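Local atomic coordinates of split-soret cytochrome C (Desulfovibrio desulfuricans, PDB entry 1H21), a protein that carries two heme c groups and probably a [2Fe-2S] cluster per subunit and may take part in electron transfer during sulfate reduction. Residues A94-F99 and A183-T188; F17-H22 and S51-M56; F113-Y116 and K120-I123. All blocks are in the same frame, centred on the assembly; numbering follows the deposited sequence.

Interaction 1: residues A94-F99 and A183-T188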
# COMPACT_ATOMS: atom_id res chain seq x y z
N ALA A 94 9.10 -0.35 3.15
CA ALA A 94 9.67 -0.32 1.81
C ALA A 94 11.17 -0.23 1.85
O ALA A 94 11.85 -0.78 0.98
CB ALA A 94 9.12 0.85 1.01
N THR A 95 11.68 0.48 2.86
CA THR A 95 13.12 0.66 3.03
C THR A 95 13.82 -0.69 3.22
O THR A 95 14.92 -0.89 2.72
CB THR A 95 13.47 1.60 4.23
OG1 THR A 95 13.13 0.97 5.47
CG2 THR A 95 12.71 2.89 4.15
N PHE A 96 13.14 -1.62 3.88
CA PHE A 96 13.73 -2.93 4.13
C PHE A 96 14.09 -3.63 2.82
O PHE A 96 15.06 -4.41 2.76
CB PHE A 96 12.78 -3.85 4.91
CG PHE A 96 12.29 -3.27 6.19
CD1 PHE A 96 12.84 -2.09 6.71
CD2 PHE A 96 11.27 -3.92 6.88
CE1 PHE A 96 12.39 -1.57 7.90
CE2 PHE A 96 10.81 -3.41 8.09
CZ PHE A 96 11.37 -2.23 8.60
N SER A 97 13.32 -3.34 1.77
CA SER A 97 13.56 -3.98 0.50
C SER A 97 14.72 -3.40 -0.29
O SER A 97 15.07 -3.92 -1.35
CB SER A 97 12.29 -4.09 -0.32
OG SER A 97 11.44 -5.08 0.28
N LEU A 98 15.34 -2.36 0.27
CA LEU A 98 16.52 -1.75 -0.33
C LEU A 98 17.78 -2.52 0.09
O LEU A 98 18.82 -2.46 -0.58
CB LEU A 98 16.65 -0.31 0.14
CG LEU A 98 15.55 0.59 -0.40
CD1 LEU A 98 15.68 1.96 0.23
CD2 LEU A 98 15.60 0.68 -1.94
N PHE A 99 17.64 -3.28 1.17
CA PHE A 99 18.74 -4.04 1.72
C PHE A 99 18.55 -5.56 1.74
O PHE A 99 19.51 -6.31 1.49
CB PHE A 99 19.02 -3.54 3.14
CG PHE A 99 18.98 -2.04 3.27
CD1 PHE A 99 17.87 -1.41 3.84
CD2 PHE A 99 20.03 -1.26 2.82
CE1 PHE A 99 17.81 -0.01 3.94
CE2 PHE A 99 19.99 0.14 2.91
CZ PHE A 99 18.87 0.77 3.47
N ALA A 183 12.91 1.76 12.73
CA ALA A 183 14.33 2.01 12.98
C ALA A 183 14.85 0.92 13.92
O ALA A 183 15.83 0.24 13.59
CB ALA A 183 14.53 3.39 13.59
N GLU A 184 14.15 0.67 15.02
CA GLU A 184 14.58 -0.37 15.95
C GLU A 184 14.68 -1.73 15.29
O GLU A 184 15.61 -2.49 15.54
CB GLU A 184 13.64 -0.47 17.13
CG GLU A 184 13.58 0.79 17.96
CD GLU A 184 12.90 0.54 19.29
OE1 GLU A 184 12.03 -0.36 19.37
OE2 GLU A 184 13.24 1.24 20.27
N ILE A 185 13.73 -2.04 14.43
CA ILE A 185 13.72 -3.31 13.72
C ILE A 185 14.94 -3.39 12.78
O ILE A 185 15.60 -4.43 12.70
CB ILE A 185 12.42 -3.45 12.90
CG1 ILE A 185 11.22 -3.53 13.84
CG2 ILE A 185 12.47 -4.71 12.03
CD1 ILE A 185 9.89 -3.41 13.14
N ILE A 186 15.22 -2.30 12.08
CA ILE A 186 16.36 -2.31 11.17
C ILE A 186 17.63 -2.60 11.98
O ILE A 186 18.38 -3.52 11.65
CB ILE A 186 16.52 -0.97 10.40
CG1 ILE A 186 15.46 -0.89 9.28
CG2 ILE A 186 17.94 -0.84 9.84
CD1 ILE A 186 15.28 0.51 8.70
N ASN A 187 17.81 -1.87 13.08
CA ASN A 187 18.97 -2.05 13.96
C ASN A 187 19.07 -3.51 14.37
O ASN A 187 20.11 -4.15 14.17
CB ASN A 187 18.85 -1.18 15.20
CG ASN A 187 19.11 0.27 14.92
OD1 ASN A 187 19.69 0.64 13.89
ND2 ASN A 187 18.71 1.13 15.86
N THR A 188 17.99 -4.05 14.91
CA THR A 188 17.99 -5.43 15.34
C THR A 188 18.33 -6.39 14.19
O THR A 188 19.03 -7.38 14.39
CB THR A 188 16.66 -5.77 16.04
OG1 THR A 188 16.46 -4.82 17.10
CG2 THR A 188 16.65 -7.18 16.64
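I186 packs its CG1-CD1 branch against both T95 and F96 where helices 87-99 and 165-192 run side by side in an all-alpha fold. The segment axes are nearly parallel, 20° apart and 11.3 Å at closest approach, a spacing that long apolar side chains are suited to bridge. From CB of I186 the chain sets off with CG1 beside its own backbone N and opposite the carbonyl carbon (chi1 -76°), which directs this branch at the partner helix. CG1 then meets the F96 ring at CE1, 3.4 Å away, with CD1 of the ring next nearest. At the tip, the methyl CD1 of I186 stays 3.6 Å from F96 CE1 and also reaches T95, whose OG1 is 3.9 Å off. A methyl offers no hydrogen bond, so this is van der Waals contact; the hydroxyl instead hydrogen-bonds to the backbone O of A92, which lets a polar threonine sit in this buried place. Isoleucine suits its position because its longer CG1-CD1 branch can reach the ring while remaining wholly apolar. The broad ring of F96 also packs on V105 and M108 of helix 102-118. Its CZ approaches I185 more loosely, 4.4 Å from CG2.

Interaction 2: residues F17-H22 and S51-M56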
# COMPACT_ATOMS: atom_id res chain seq x y z
N PHE A 17 18.67 -5.54 -3.73
CA PHE A 17 18.94 -5.57 -2.28
C PHE A 17 20.44 -5.37 -2.01
O PHE A 17 20.95 -5.81 -0.98
CB PHE A 17 18.45 -6.90 -1.67
CG PHE A 17 17.13 -7.39 -2.24
CD1 PHE A 17 17.00 -8.69 -2.73
CD2 PHE A 17 16.04 -6.54 -2.36
CE1 PHE A 17 15.81 -9.13 -3.33
CE2 PHE A 17 14.85 -6.98 -2.96
CZ PHE A 17 14.75 -8.29 -3.44
N GLY A 18 21.12 -4.66 -2.90
CA GLY A 18 22.54 -4.45 -2.73
C GLY A 18 23.02 -3.23 -1.97
O GLY A 18 24.21 -2.94 -1.98
N TRP A 19 22.12 -2.47 -1.37
CA TRP A 19 22.54 -1.30 -0.60
C TRP A 19 23.11 -1.77 0.75
O TRP A 19 22.74 -2.85 1.25
CB TRP A 19 21.35 -0.38 -0.38
CG TRP A 19 20.89 0.39 -1.60
CD1 TRP A 19 21.26 0.17 -2.90
CD2 TRP A 19 20.08 1.59 -1.60
NE1 TRP A 19 20.76 1.18 -3.71
CE2 TRP A 19 20.04 2.06 -2.94
CE3 TRP A 19 19.41 2.31 -0.61
CZ2 TRP A 19 19.35 3.22 -3.31
CZ3 TRP A 19 18.72 3.48 -0.98
CH2 TRP A 19 18.70 3.92 -2.31
N LYS A 20 24.01 -0.97 1.34
CA LYS A 20 24.61 -1.29 2.63
C LYS A 20 23.78 -0.69 3.77
O LYS A 20 23.57 0.52 3.83
CB LYS A 20 26.07 -0.80 2.70
CG LYS A 20 26.72 -0.84 4.09
CD LYS A 20 28.23 -1.09 4.01
CE LYS A 20 28.50 -2.54 3.57
NZ LYS A 20 29.92 -2.99 3.70
N PRO A 21 23.21 -1.54 4.64
CA PRO A 21 22.41 -0.99 5.74
C PRO A 21 23.32 -0.29 6.75
O PRO A 21 24.50 -0.61 6.84
CB PRO A 21 21.74 -2.23 6.32
CG PRO A 21 22.74 -3.33 6.03
CD PRO A 21 23.17 -3.01 4.63
N HIS A 22 22.79 0.72 7.44
CA HIS A 22 23.55 1.45 8.44
C HIS A 22 22.64 1.54 9.65
O HIS A 22 21.45 1.71 9.48
CB HIS A 22 23.86 2.87 7.96
CG HIS A 22 24.76 2.95 6.76
ND1 HIS A 22 26.13 2.83 6.85
CD2 HIS A 22 24.49 3.18 5.46
CE1 HIS A 22 26.66 2.98 5.65
NE2 HIS A 22 25.69 3.19 4.79
N SER A 51 12.94 9.53 6.85
CA SER A 51 13.64 9.41 8.12
C SER A 51 14.60 8.22 8.14
O SER A 51 15.49 8.14 8.98
CB SER A 51 12.65 9.35 9.30
OG SER A 51 12.01 8.10 9.39
N ILE A 52 14.45 7.31 7.19
CA ILE A 52 15.31 6.14 7.14
C ILE A 52 16.36 6.23 6.05
O ILE A 52 17.56 6.28 6.33
CB ILE A 52 14.47 4.85 7.01
CG1 ILE A 52 13.78 4.56 8.35
CG2 ILE A 52 15.31 3.69 6.51
CD1 ILE A 52 12.95 3.31 8.38
N VAL A 53 15.92 6.32 4.81
CA VAL A 53 16.83 6.40 3.67
C VAL A 53 17.30 7.83 3.47
O VAL A 53 18.40 8.06 2.99
CB VAL A 53 16.14 5.88 2.39
CG1 VAL A 53 17.05 6.00 1.19
CG2 VAL A 53 15.70 4.43 2.60
N GLY A 54 16.47 8.78 3.88
CA GLY A 54 16.83 10.18 3.75
C GLY A 54 17.97 10.53 4.70
O GLY A 54 18.91 11.25 4.32
N LEU A 55 17.89 10.04 5.93
CA LEU A 55 18.94 10.30 6.91
C LEU A 55 20.22 9.54 6.54
O LEU A 55 21.31 10.03 6.78
CB LEU A 55 18.49 9.97 8.33
CG LEU A 55 17.38 10.88 8.85
CD1 LEU A 55 17.26 10.63 10.32
CD2 LEU A 55 17.69 12.35 8.58
N MET A 56 20.09 8.35 5.97
CA MET A 56 21.27 7.60 5.53
C MET A 56 21.94 8.38 4.38
O MET A 56 23.16 8.34 4.23
CB MET A 56 20.91 6.19 5.04
CG MET A 56 20.49 5.24 6.13
SD MET A 56 20.53 3.57 5.52
CE MET A 56 19.65 2.70 6.85
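M56 and H22 form the close end of this contact, where an irregular N-terminal segment passes over helix 44-60. The methionine leaves its helix with CG beside its own backbone N (chi1 -71°) and is extended from there to the methyl group. CE therefore reaches the loop backbone, 3.3 Å from O of H22, with the histidine N a little further away. One atom back, SD lies 4.0 Å from CD2 of the imidazole. The sulfur is 5.1 Å from the ring centroid and 89° off the ring normal, a Met-aromatic contact made in the ring plane, at the edge. A long, flexible, weakly polar side chain suits this place, since it can touch backbone atoms of H22 and the edge of its ring. On its own account, H22 stacks on Y60, the last residue of the same helix.

The segment 17-22 has no regular secondary structure, and it packs as an N-terminal arm against an otherwise helical fold; helix 44-60 answers with residues one turn apart, V53 and M56, and includes a wider pi-type turn at 51-54. V53 meets the indole of W19 with its CG1 methyl, 3.7 Å from CZ3 and in the ring plane. This is a slighter touch, a single methyl against one ring corner, although W19 is further held by L98 and F99 of helix 87-99. The solvent side is looser: the exposed K20, between W19 and H22 in sequence, leads its amino group away from the helix, as suits a charged lysine.

Interaction 3: residues F113-Y116 and K120-I123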
# COMPACT_ATOMS: atom_id res chain seq x y z
N PHE A 113 4.12 -4.53 11.46
CA PHE A 113 2.67 -4.55 11.29
C PHE A 113 1.86 -5.08 12.50
O PHE A 113 0.86 -4.46 12.87
CB PHE A 113 2.29 -5.30 10.00
CG PHE A 113 2.58 -4.54 8.73
CD1 PHE A 113 3.43 -3.43 8.73
CD2 PHE A 113 2.01 -4.94 7.53
CE1 PHE A 113 3.71 -2.74 7.56
CE2 PHE A 113 2.29 -4.25 6.35
CZ PHE A 113 3.14 -3.15 6.37
N ARG A 114 2.26 -6.20 13.10
CA ARG A 114 1.56 -6.75 14.28
C ARG A 114 1.67 -5.77 15.45
O ARG A 114 0.72 -5.59 16.22
CB ARG A 114 2.16 -8.10 14.67
CG ARG A 114 1.85 -9.19 13.68
CD ARG A 114 2.57 -10.48 13.98
NE ARG A 114 2.39 -11.43 12.87
CZ ARG A 114 3.12 -12.52 12.67
NH1 ARG A 114 4.11 -12.86 13.49
NH2 ARG A 114 2.83 -13.31 11.64
N TRP A 115 2.81 -5.10 15.55
CA TRP A 115 3.04 -4.14 16.60
C TRP A 115 2.03 -3.02 16.45
O TRP A 115 1.36 -2.64 17.43
CB TRP A 115 4.47 -3.60 16.50
CG TRP A 115 4.70 -2.30 17.24
CD1 TRP A 115 4.94 -2.15 18.59
CD2 TRP A 115 4.69 -0.98 16.68
NE1 TRP A 115 5.07 -0.81 18.89
CE2 TRP A 115 4.92 -0.07 17.74
CE3 TRP A 115 4.50 -0.48 15.39
CZ2 TRP A 115 4.96 1.30 17.55
CZ3 TRP A 115 4.55 0.89 15.20
CH2 TRP A 115 4.77 1.77 16.27
N TYR A 116 1.90 -2.52 15.22
CA TYR A 116 0.98 -1.44 14.91
C TYR A 116 -0.47 -1.77 15.27
O TYR A 116 -1.16 -0.95 15.89
CB TYR A 116 1.06 -1.02 13.44
CG TYR A 116 0.21 0.18 13.12
CD1 TYR A 116 0.71 1.47 13.28
CD2 TYR A 116 -1.11 0.03 12.69
CE1 TYR A 116 -0.09 2.58 13.02
CE2 TYR A 116 -1.90 1.13 12.42
CZ TYR A 116 -1.39 2.40 12.59
OH TYR A 116 -2.19 3.51 12.36
N LYS A 120 -1.15 0.91 21.58
CA LYS A 120 -1.98 2.10 21.72
C LYS A 120 -1.08 3.23 21.28
O LYS A 120 -0.02 3.42 21.86
CB LYS A 120 -2.41 2.32 23.16
CG LYS A 120 -3.28 1.24 23.73
CD LYS A 120 -4.00 1.77 24.94
CE LYS A 120 -4.84 0.69 25.55
NZ LYS A 120 -5.88 1.29 26.44
N LEU A 121 -1.49 3.92 20.23
CA LEU A 121 -0.72 5.02 19.65
C LEU A 121 -1.63 6.26 19.49
O LEU A 121 -2.86 6.16 19.63
CB LEU A 121 -0.18 4.59 18.27
CG LEU A 121 0.60 3.27 18.19
CD1 LEU A 121 0.58 2.73 16.78
CD2 LEU A 121 2.03 3.45 18.70
N PRO A 122 -1.03 7.45 19.29
CA PRO A 122 0.41 7.72 19.20
C PRO A 122 1.09 7.73 20.58
O PRO A 122 0.44 7.80 21.62
CB PRO A 122 0.44 9.11 18.60
CG PRO A 122 -0.73 9.75 19.26
CD PRO A 122 -1.79 8.69 19.07
N ILE A 123 2.40 7.64 20.54
CA ILE A 123 3.23 7.66 21.74
C ILE A 123 4.09 8.93 21.63
O ILE A 123 4.23 9.69 22.60
CB ILE A 123 4.11 6.40 21.78
CG1 ILE A 123 3.23 5.17 22.06
CG2 ILE A 123 5.23 6.54 22.79
CD1 ILE A 123 3.97 3.82 21.99
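Y116 and L121 bring the two backbones closest, with their CA atoms 8.2 Å apart. Segment 113-116 is regular helix in the last turns of helix 102-118, while 120-123 is an irregular loop that begins just after it. At L121 the chain is extended (phi -129°, psi 164°), and the peptide bond before P122 is cis, so the loop bends sharply directly after the residue that makes the contact. Backbone hydrogen bonds to S140 hold L121, and a hydrogen bond from I123 N to OD2 of D177 ties down the far end of the segment.

L121 directs its side chain at the helix and divides its two methyls between two aromatic rings. CD1 goes to the tyrosine, 3.7 Å from Y116 CD1 and nearly as close to CE1. CD2 goes to the indole, 3.8 Å from CZ2 of W115, with CH2 next. A forked leucine fits between two rings for just this reason. Both aromatic residues place CG opposite the backbone N (chi1 162° in W115), and this swings their rings round to L121 although neither CB is aimed at it. W115 is partly exposed, and its indole also makes a cation-pi contact with K181. Y116 is buried. Its OH is hydrogen-bonded to OG of S150, which satisfies the side chain's one polar atom and helps to fix its direction, while L174 of helix 165-192 packs on both Y116 and L121.

The tyrosine side chain lies about 4 Å from that of C86 and about 7 Å from that of C171 (nearest atoms), both inferred ligands of the iron-sulfur cluster, so Y116, with L121 packed on its ring, probably belongs to the surroundings of the likely [2Fe-2S] site.

In the fold
From the N terminus, interaction 2 comes first: it folds the arm 17-22 onto helix 44-60 and closes a loop that holds helix 26-38 and the first turns of helix 44-60. Only after it is complete does interaction 1 open, on helix 87-99, and close 84 residues later on helix 165-192. Interaction 3 falls within that longer loop, as a short local closure between the end of helix 102-118 and the residues that follow it. None of the three cross. Interactions 1 and 2 adjoin, their centres about 8 Å apart, through L98 against W19 and V53, whereas interaction 3 stands about 17 Å from interaction 1, centre to centre. All three lie beside the second subunit.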